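Local coordinates for protein putative metallopeptidase (Shewanella baltica OS155, PDB 3IEH) that binds a zinc ion and, as a member of the peptidase M14 family, probably acts as a metallocarboxypeptidase, at residues Ser15-Cys20 / Asn252-Val257; Gly50-Ser55 / Asn110-Ser115; Gly202-Ala207 / Glu246-Gln251. All coordinates share one frame; numbering follows the deposited sequence.

Interaction 1 of 3, residues Ser15-Cys20 / Asn252-Val257; sequences SDIFNC and NFDQRV
S15 and D254 bond at the start of helix 253-271, whose first turn meets a tight loop between strands 14-15 and 20-21. The loop combines an ST motif with a G1 beta bulge, in which N19 and C20 both face S15. The tightly packed part is the D254 carboxylate, held by the loop at both oxygens. The S15 hydroxyl donates to it, with S15 OG 2.6 Å from D254 OD1. The same hydroxyl accepts from its own loop, F18 N lying 3.0 Å from S15 OG with 165° at the hydrogen, which defines the ST motif. OG is placed for both roles because it stands anti to the S15 backbone N (chi1 166°). The second carboxylate oxygen accepts from the loop backbone, D16 N to D254 OD2 being 2.9 Å. Both these carboxylate bonds use syn lone pairs, so two separate points fix the rotation of the group; I17 N adds a weak third bond to OD2. With an alanine at D254 both acceptors vanish, and S15 OG and D16 N would probably lose their mates across the contact, freeing the loop to shift. On the inner side the packing is ordinary and apolar: S15 CB lies 3.8 Å from F253 CE2, and V257 CG1 meets the edge of the partly exposed F18 ring, 3.9 Å from F18 CE2. W13 and W84 continue this packing against F253 and F18. The solvent side is formed by the exposed D16 and I17, where I17 CD1 runs alongside D254, 3.6 Å from D254 CB. N252 caps the helix: N252 OD1 accepts from Q255 N at 3.1 Å, in the carbonyl plane.

Interaction 2 of 3, residues Gly50-Ser55 / Asn110-Ser115; sequences GKYKVS and NPTGFS
Y52 lies against P111 and T112, joining the start of strand 52-58 to the first turn of helix 111-116. The strand is the second arm of a hairpin with strand 42-49. The axes of strand 52-55 and helix 111-115 cross at 120°, 10.0 Å apart at closest approach, a spacing that the tyrosine and the proline fill together. Y52 CB already touches the proline ring, 3.5 Å from P111 CG. The next atom, Y52 CG, is 3.6 Å from P111 CB, so the root of the ring slides along the proline. Chi1 of -67° sets CG beside the backbone N and anti to the carbonyl carbon, which carries the ring on across the helix. Further out, Y52 CD2 comes within 4.1 Å of T112 CG2, a methyl lying at the ring edge near its plane. At the tip, Y52 OH is 4.2 Å from S115 CB, a loose contact. The chain itself closes in at G50, whose CA is 4.2 Å from T112 CG2. A CB there would collide with that methyl, and the positive phi of 47° also suits glycine. Deeper down, V54 CG2 only grazes P111 CD. I25 and Y29 of helix 25-39 pack on Y52 as well, Y29 also touching P111. The polar groups of the turn look elsewhere: N110 OD1 caps the helix by accepting from G113 N, and T112 OG1 bonds to K122 N. No hydrogen bond crosses between the two segments, so strand and helix are held here by shape and van der Waals contact alone.

Interaction 3 of 3, residues Gly202-Ala207 / Glu246-Gln251; sequences GYFPIA and ETPALQ
F204 covers P248 at the type I beta turn P248-Q251, which ends strand 242-248 of the central sheet, the strand carrying E246, the predicted proton donor or acceptor. Residues 202-207 lie in the loop after helix 191-201. Y203 comes first and faces another way, its side chain packing on Q255 and A259 of helix 253-271; its CB nevertheless sits 3.6 Å above one face of the F204 ring. F204 follows and carries the contact. Its CG stands anti to its carbonyl carbon (chi1 -53°), which swings the ring over the turn so that the opposite face meets the proline. P248 CD lies 3.7 Å from the ring centroid and 21° off the normal, a CH-pi contact, with the closest atoms F204 CD2 and P248 CD at 3.4 Å. The aromatic ring is therefore sandwiched between Y203 CB and the proline. On one flank T247 CG2 approaches F204 CE2 at 3.9 Å, while the hydroxyl of T247 turns to E171 and N260. On the other flank the aliphatic part of Q251 slides past the ring: Q251 CB is 3.6 Å from F204 CE1. P205 comes next, more exposed and more lightly engaged, and its backbone, like that of A207, is hydrogen-bonded to A178. These bonds tie the loop to the chain beside strand 179-183, and the ring adds a buried apolar joint to the end of strand 242-248. At the rim, P205 CD stops 4.2 Å from Q251 NE2, the amide nitrogen that bonds to R176 O.

Overall arrangement
Interactions 1 and 3 are neighbours, their centres 14 Å apart, because helix 253-271 follows strand 242-248 in the chain; R256 of the helix probably joins them through a bond from NH1 to Q251 O. Interaction 2 lies across the fold, 21 Å from the centre of interaction 1 and 26 Å from that of interaction 3, yet it reaches the same mixed sheet as interaction 3, one strand in from its edge at 42-49, whereas strand 242-248 lies further inside. Chemistry follows place: interaction 1 relies on a carboxylate bonded to a loop, whereas interactions 2 and 3 have no hydrogen bond between their segments and each set an aromatic side chain against a proline. Interactions 1 and 2 are partly buried; interaction 3 is buried.

Interaction 1 of 3, residues Ser15-Cys20 / Asn252-Val257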
# COMPACT_ATOMS: atom_id res chain seq x y z
N SER A 15 19.89 -1.34 -0.85
CA SER A 15 19.28 -2.48 -1.52
C SER A 15 20.25 -2.99 -2.56
O SER A 15 20.63 -2.24 -3.42
CB SER A 15 18.04 -2.04 -2.28
OG SER A 15 17.61 -3.04 -3.20
N ASP A 16 20.64 -4.26 -2.51
CA ASP A 16 21.46 -4.77 -3.60
C ASP A 16 20.59 -5.29 -4.72
O ASP A 16 21.08 -5.45 -5.82
CB ASP A 16 22.66 -5.69 -3.23
CG ASP A 16 22.39 -6.62 -2.08
OD1 ASP A 16 21.46 -6.38 -1.29
OD2 ASP A 16 23.17 -7.58 -1.94
N ILE A 17 19.30 -5.46 -4.46
CA ILE A 17 18.38 -5.81 -5.54
C ILE A 17 18.35 -4.68 -6.55
O ILE A 17 18.43 -4.92 -7.74
CB ILE A 17 16.95 -6.11 -5.07
CG1 ILE A 17 16.93 -7.35 -4.18
CG2 ILE A 17 16.05 -6.35 -6.29
CD1 ILE A 17 15.55 -7.71 -3.68
N PHE A 18 18.25 -3.43 -6.07
CA PHE A 18 18.19 -2.26 -6.96
C PHE A 18 19.52 -1.50 -7.00
O PHE A 18 19.67 -0.53 -7.75
CB PHE A 18 17.05 -1.32 -6.54
CG PHE A 18 15.68 -1.95 -6.71
CD1 PHE A 18 15.07 -1.97 -7.95
CD2 PHE A 18 15.03 -2.54 -5.63
CE1 PHE A 18 13.86 -2.57 -8.11
CE2 PHE A 18 13.81 -3.14 -5.79
CZ PHE A 18 13.21 -3.15 -7.02
N ASN A 19 20.47 -1.94 -6.19
CA ASN A 19 21.80 -1.34 -6.13
C ASN A 19 21.74 0.16 -5.88
O ASN A 19 22.40 0.94 -6.54
CB ASN A 19 22.58 -1.65 -7.42
CG ASN A 19 24.06 -1.29 -7.29
OD1 ASN A 19 24.64 -1.37 -6.20
ND2 ASN A 19 24.67 -0.89 -8.40
N CYS A 20 20.93 0.56 -4.91
CA CYS A 20 20.81 1.97 -4.58
C CYS A 20 20.32 2.15 -3.14
O CYS A 20 20.12 1.15 -2.43
CB CYS A 20 19.87 2.65 -5.57
SG CYS A 20 18.17 2.16 -5.41
N ASN A 252 16.13 -7.19 7.26
CA ASN A 252 16.83 -6.88 6.03
C ASN A 252 15.94 -6.27 4.93
O ASN A 252 14.88 -6.80 4.58
CB ASN A 252 17.53 -8.15 5.51
CG ASN A 252 18.24 -7.91 4.20
OD1 ASN A 252 17.61 -7.83 3.13
ND2 ASN A 252 19.56 -7.81 4.27
N PHE A 253 16.43 -5.17 4.38
CA PHE A 253 15.66 -4.40 3.43
C PHE A 253 15.23 -5.23 2.19
O PHE A 253 14.03 -5.24 1.86
CB PHE A 253 16.40 -3.12 3.05
CG PHE A 253 15.60 -2.24 2.14
CD1 PHE A 253 14.62 -1.41 2.65
CD2 PHE A 253 15.79 -2.28 0.75
CE1 PHE A 253 13.86 -0.60 1.82
CE2 PHE A 253 15.02 -1.48 -0.09
CZ PHE A 253 14.05 -0.63 0.45
N ASP A 254 16.14 -5.95 1.54
CA ASP A 254 15.77 -6.74 0.35
C ASP A 254 14.79 -7.89 0.64
O ASP A 254 13.96 -8.23 -0.21
CB ASP A 254 17.00 -7.22 -0.42
CG ASP A 254 17.76 -6.05 -1.08
OD1 ASP A 254 17.15 -5.11 -1.63
OD2 ASP A 254 18.99 -6.09 -1.05
N GLN A 255 14.86 -8.45 1.83
CA GLN A 255 13.88 -9.44 2.26
C GLN A 255 12.49 -8.80 2.33
O GLN A 255 11.48 -9.44 1.97
CB GLN A 255 14.24 -10.01 3.62
CG GLN A 255 15.23 -11.13 3.54
CD GLN A 255 14.61 -12.40 2.98
OE1 GLN A 255 13.65 -12.95 3.55
NE2 GLN A 255 15.16 -12.89 1.87
N ARG A 256 12.45 -7.54 2.77
CA ARG A 256 11.18 -6.81 2.86
C ARG A 256 10.65 -6.52 1.46
O ARG A 256 9.47 -6.70 1.20
CB ARG A 256 11.35 -5.55 3.73
CG ARG A 256 11.55 -5.89 5.21
CD ARG A 256 12.53 -4.94 5.90
NE ARG A 256 12.19 -3.56 5.63
CZ ARG A 256 13.01 -2.53 5.82
NH1 ARG A 256 14.23 -2.70 6.30
NH2 ARG A 256 12.60 -1.31 5.52
N VAL A 257 11.54 -6.10 0.56
CA VAL A 257 11.17 -5.86 -0.83
C VAL A 257 10.53 -7.12 -1.41
O VAL A 257 9.46 -7.07 -2.02
CB VAL A 257 12.40 -5.49 -1.70
CG1 VAL A 257 12.00 -5.42 -3.17
CG2 VAL A 257 13.03 -4.20 -1.24

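Interaction 2 of 3, residues Gly50-Ser55 / Asn110-Ser115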
# COMPACT_ATOMS: atom_id res chain seq x y z
N GLY A 50 4.84 19.15 -2.90
CA GLY A 50 6.23 19.54 -2.98
C GLY A 50 6.92 19.22 -4.30
O GLY A 50 8.02 18.64 -4.32
N LYS A 51 6.29 19.55 -5.42
CA LYS A 51 6.95 19.30 -6.72
C LYS A 51 6.82 17.87 -7.25
O LYS A 51 7.24 17.61 -8.35
CB LYS A 51 8.44 19.71 -6.65
CG LYS A 51 9.52 18.61 -7.01
CD LYS A 51 10.77 18.66 -6.11
CE LYS A 51 12.05 18.31 -6.87
NZ LYS A 51 11.85 17.35 -8.00
N TYR A 52 6.27 16.95 -6.48
CA TYR A 52 6.15 15.58 -6.97
C TYR A 52 4.72 15.36 -7.34
O TYR A 52 3.84 15.84 -6.65
CB TYR A 52 6.58 14.56 -5.92
CG TYR A 52 8.05 14.59 -5.58
CD1 TYR A 52 8.99 14.11 -6.47
CD2 TYR A 52 8.51 15.09 -4.36
CE1 TYR A 52 10.32 14.10 -6.19
CE2 TYR A 52 9.85 15.09 -4.05
CZ TYR A 52 10.76 14.58 -4.97
OH TYR A 52 12.10 14.55 -4.73
N LYS A 53 4.46 14.65 -8.43
CA LYS A 53 3.09 14.32 -8.73
C LYS A 53 2.69 13.07 -7.90
O LYS A 53 3.54 12.26 -7.50
CB LYS A 53 2.77 14.26 -10.26
CG LYS A 53 3.67 13.47 -11.19
CD LYS A 53 3.47 13.87 -12.67
N VAL A 54 1.42 13.03 -7.48
CA VAL A 54 0.85 11.86 -6.85
C VAL A 54 -0.15 11.33 -7.88
O VAL A 54 -1.22 11.91 -8.10
CB VAL A 54 0.08 12.18 -5.57
CG1 VAL A 54 -0.54 10.86 -5.04
CG2 VAL A 54 0.98 12.88 -4.54
N SER A 55 0.21 10.21 -8.48
CA SER A 55 -0.55 9.65 -9.59
C SER A 55 -1.04 8.24 -9.34
O SER A 55 -0.39 7.45 -8.62
CB SER A 55 0.32 9.66 -10.84
OG SER A 55 0.57 10.99 -11.26
N ASN A 110 3.39 9.39 -0.67
CA ASN A 110 4.09 10.37 0.14
C ASN A 110 5.54 10.53 -0.33
O ASN A 110 6.48 10.11 0.37
CB ASN A 110 4.05 9.90 1.61
CG ASN A 110 4.72 10.87 2.58
OD1 ASN A 110 5.19 11.97 2.22
ND2 ASN A 110 4.77 10.45 3.83
N PRO A 111 5.73 11.14 -1.51
CA PRO A 111 7.10 11.29 -2.04
C PRO A 111 8.02 12.16 -1.20
O PRO A 111 9.25 11.87 -1.12
CB PRO A 111 6.88 11.92 -3.43
CG PRO A 111 5.48 12.47 -3.40
CD PRO A 111 4.72 11.58 -2.48
N THR A 112 7.47 13.20 -0.57
CA THR A 112 8.31 14.11 0.20
C THR A 112 8.90 13.39 1.43
O THR A 112 10.07 13.56 1.75
CB THR A 112 7.60 15.44 0.57
OG1 THR A 112 6.52 15.18 1.49
CG2 THR A 112 7.07 16.16 -0.70
N GLY A 113 8.11 12.54 2.08
CA GLY A 113 8.61 11.74 3.20
C GLY A 113 9.59 10.67 2.74
O GLY A 113 10.63 10.47 3.38
N PHE A 114 9.26 10.04 1.61
CA PHE A 114 10.09 8.99 0.99
C PHE A 114 11.50 9.43 0.61
O PHE A 114 12.45 8.65 0.75
CB PHE A 114 9.35 8.48 -0.24
CG PHE A 114 10.03 7.33 -0.96
CD1 PHE A 114 9.74 6.02 -0.65
CD2 PHE A 114 10.91 7.58 -2.02
CE1 PHE A 114 10.34 4.96 -1.35
CE2 PHE A 114 11.50 6.53 -2.73
CZ PHE A 114 11.22 5.23 -2.42
N SER A 115 11.64 10.65 0.09
CA SER A 115 13.00 11.17 -0.29
C SER A 115 13.77 11.55 0.97
O SER A 115 15.01 11.60 0.97
CB SER A 115 12.93 12.41 -1.21
OG SER A 115 12.30 13.51 -0.55

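Interaction 3 of 3, residues Gly202-Ala207 / Glu246-Gln251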
# COMPACT_ATOMS: atom_id res chain seq x y z
N GLY A 202 6.28 -16.58 5.56
CA GLY A 202 7.33 -17.27 4.83
C GLY A 202 8.64 -16.51 4.77
O GLY A 202 9.65 -17.08 4.44
N TYR A 203 8.61 -15.20 5.05
CA TYR A 203 9.83 -14.38 5.07
C TYR A 203 10.23 -13.97 6.46
O TYR A 203 11.42 -13.75 6.71
CB TYR A 203 9.65 -13.09 4.26
CG TYR A 203 9.43 -13.36 2.81
CD1 TYR A 203 8.17 -13.65 2.34
CD2 TYR A 203 10.50 -13.38 1.91
CE1 TYR A 203 7.94 -13.92 1.01
CE2 TYR A 203 10.27 -13.66 0.56
CZ TYR A 203 8.99 -13.93 0.12
OH TYR A 203 8.71 -14.22 -1.19
N PHE A 204 9.26 -13.84 7.36
CA PHE A 204 9.55 -13.30 8.69
C PHE A 204 8.85 -14.06 9.79
O PHE A 204 7.89 -14.79 9.55
CB PHE A 204 9.12 -11.82 8.76
CG PHE A 204 9.67 -10.97 7.67
CD1 PHE A 204 11.02 -10.70 7.61
CD2 PHE A 204 8.83 -10.44 6.70
CE1 PHE A 204 11.55 -9.93 6.60
CE2 PHE A 204 9.35 -9.68 5.68
CZ PHE A 204 10.70 -9.42 5.63
N PRO A 205 9.34 -13.89 11.02
CA PRO A 205 8.51 -14.39 12.13
C PRO A 205 7.22 -13.53 12.20
O PRO A 205 7.23 -12.38 11.75
CB PRO A 205 9.38 -14.21 13.38
CG PRO A 205 10.52 -13.25 12.99
CD PRO A 205 10.59 -13.23 11.46
N ILE A 206 6.16 -14.09 12.75
CA ILE A 206 4.84 -13.48 12.82
C ILE A 206 4.55 -12.80 14.17
O ILE A 206 5.04 -13.23 15.19
CB ILE A 206 3.79 -14.59 12.55
CG1 ILE A 206 3.78 -14.94 11.05
CG2 ILE A 206 2.42 -14.21 13.05
CD1 ILE A 206 3.63 -13.75 10.07
N ALA A 207 3.76 -11.73 14.17
CA ALA A 207 3.37 -11.07 15.44
C ALA A 207 2.34 -11.99 16.12
O ALA A 207 1.13 -11.85 15.92
CB ALA A 207 2.78 -9.71 15.17
N GLU A 246 2.01 -5.45 6.93
CA GLU A 246 3.07 -4.76 7.67
C GLU A 246 4.30 -5.67 7.73
O GLU A 246 4.32 -6.63 8.48
CB GLU A 246 2.58 -4.43 9.09
CG GLU A 246 1.42 -3.45 9.12
CD GLU A 246 1.83 -1.99 9.03
OE1 GLU A 246 3.04 -1.63 9.09
OE2 GLU A 246 0.91 -1.17 8.91
N THR A 247 5.28 -5.41 6.87
CA THR A 247 6.56 -6.09 6.97
C THR A 247 7.43 -5.40 8.03
O THR A 247 7.35 -4.18 8.25
CB THR A 247 7.30 -6.16 5.60
OG1 THR A 247 7.37 -4.86 4.99
CG2 THR A 247 6.62 -7.14 4.67
N PRO A 248 8.26 -6.16 8.71
CA PRO A 248 9.05 -5.58 9.80
C PRO A 248 10.30 -4.86 9.32
O PRO A 248 11.23 -5.50 8.80
CB PRO A 248 9.42 -6.81 10.64
CG PRO A 248 9.42 -7.96 9.65
CD PRO A 248 8.40 -7.62 8.61
N ALA A 249 10.38 -3.56 9.59
CA ALA A 249 11.46 -2.73 9.04
C ALA A 249 12.76 -2.83 9.84
O ALA A 249 13.74 -2.14 9.52
CB ALA A 249 11.01 -1.26 8.90
N LEU A 250 12.78 -3.68 10.87
CA LEU A 250 14.02 -4.04 11.62
C LEU A 250 14.74 -5.21 10.95
O LEU A 250 15.83 -5.57 11.34
CB LEU A 250 13.74 -4.38 13.10
CG LEU A 250 13.23 -3.25 14.01
CD1 LEU A 250 12.90 -3.78 15.45
CD2 LEU A 250 14.25 -2.07 14.06
N GLN A 251 14.11 -5.83 9.95
CA GLN A 251 14.73 -6.90 9.19
C GLN A 251 15.42 -6.32 7.96
O GLN A 251 15.27 -5.13 7.62
CB GLN A 251 13.67 -7.93 8.75
CG GLN A 251 12.89 -8.65 9.87
CD GLN A 251 13.75 -9.52 10.78
OE1 GLN A 251 14.91 -9.76 10.47
NE2 GLN A 251 13.18 -10.01 11.90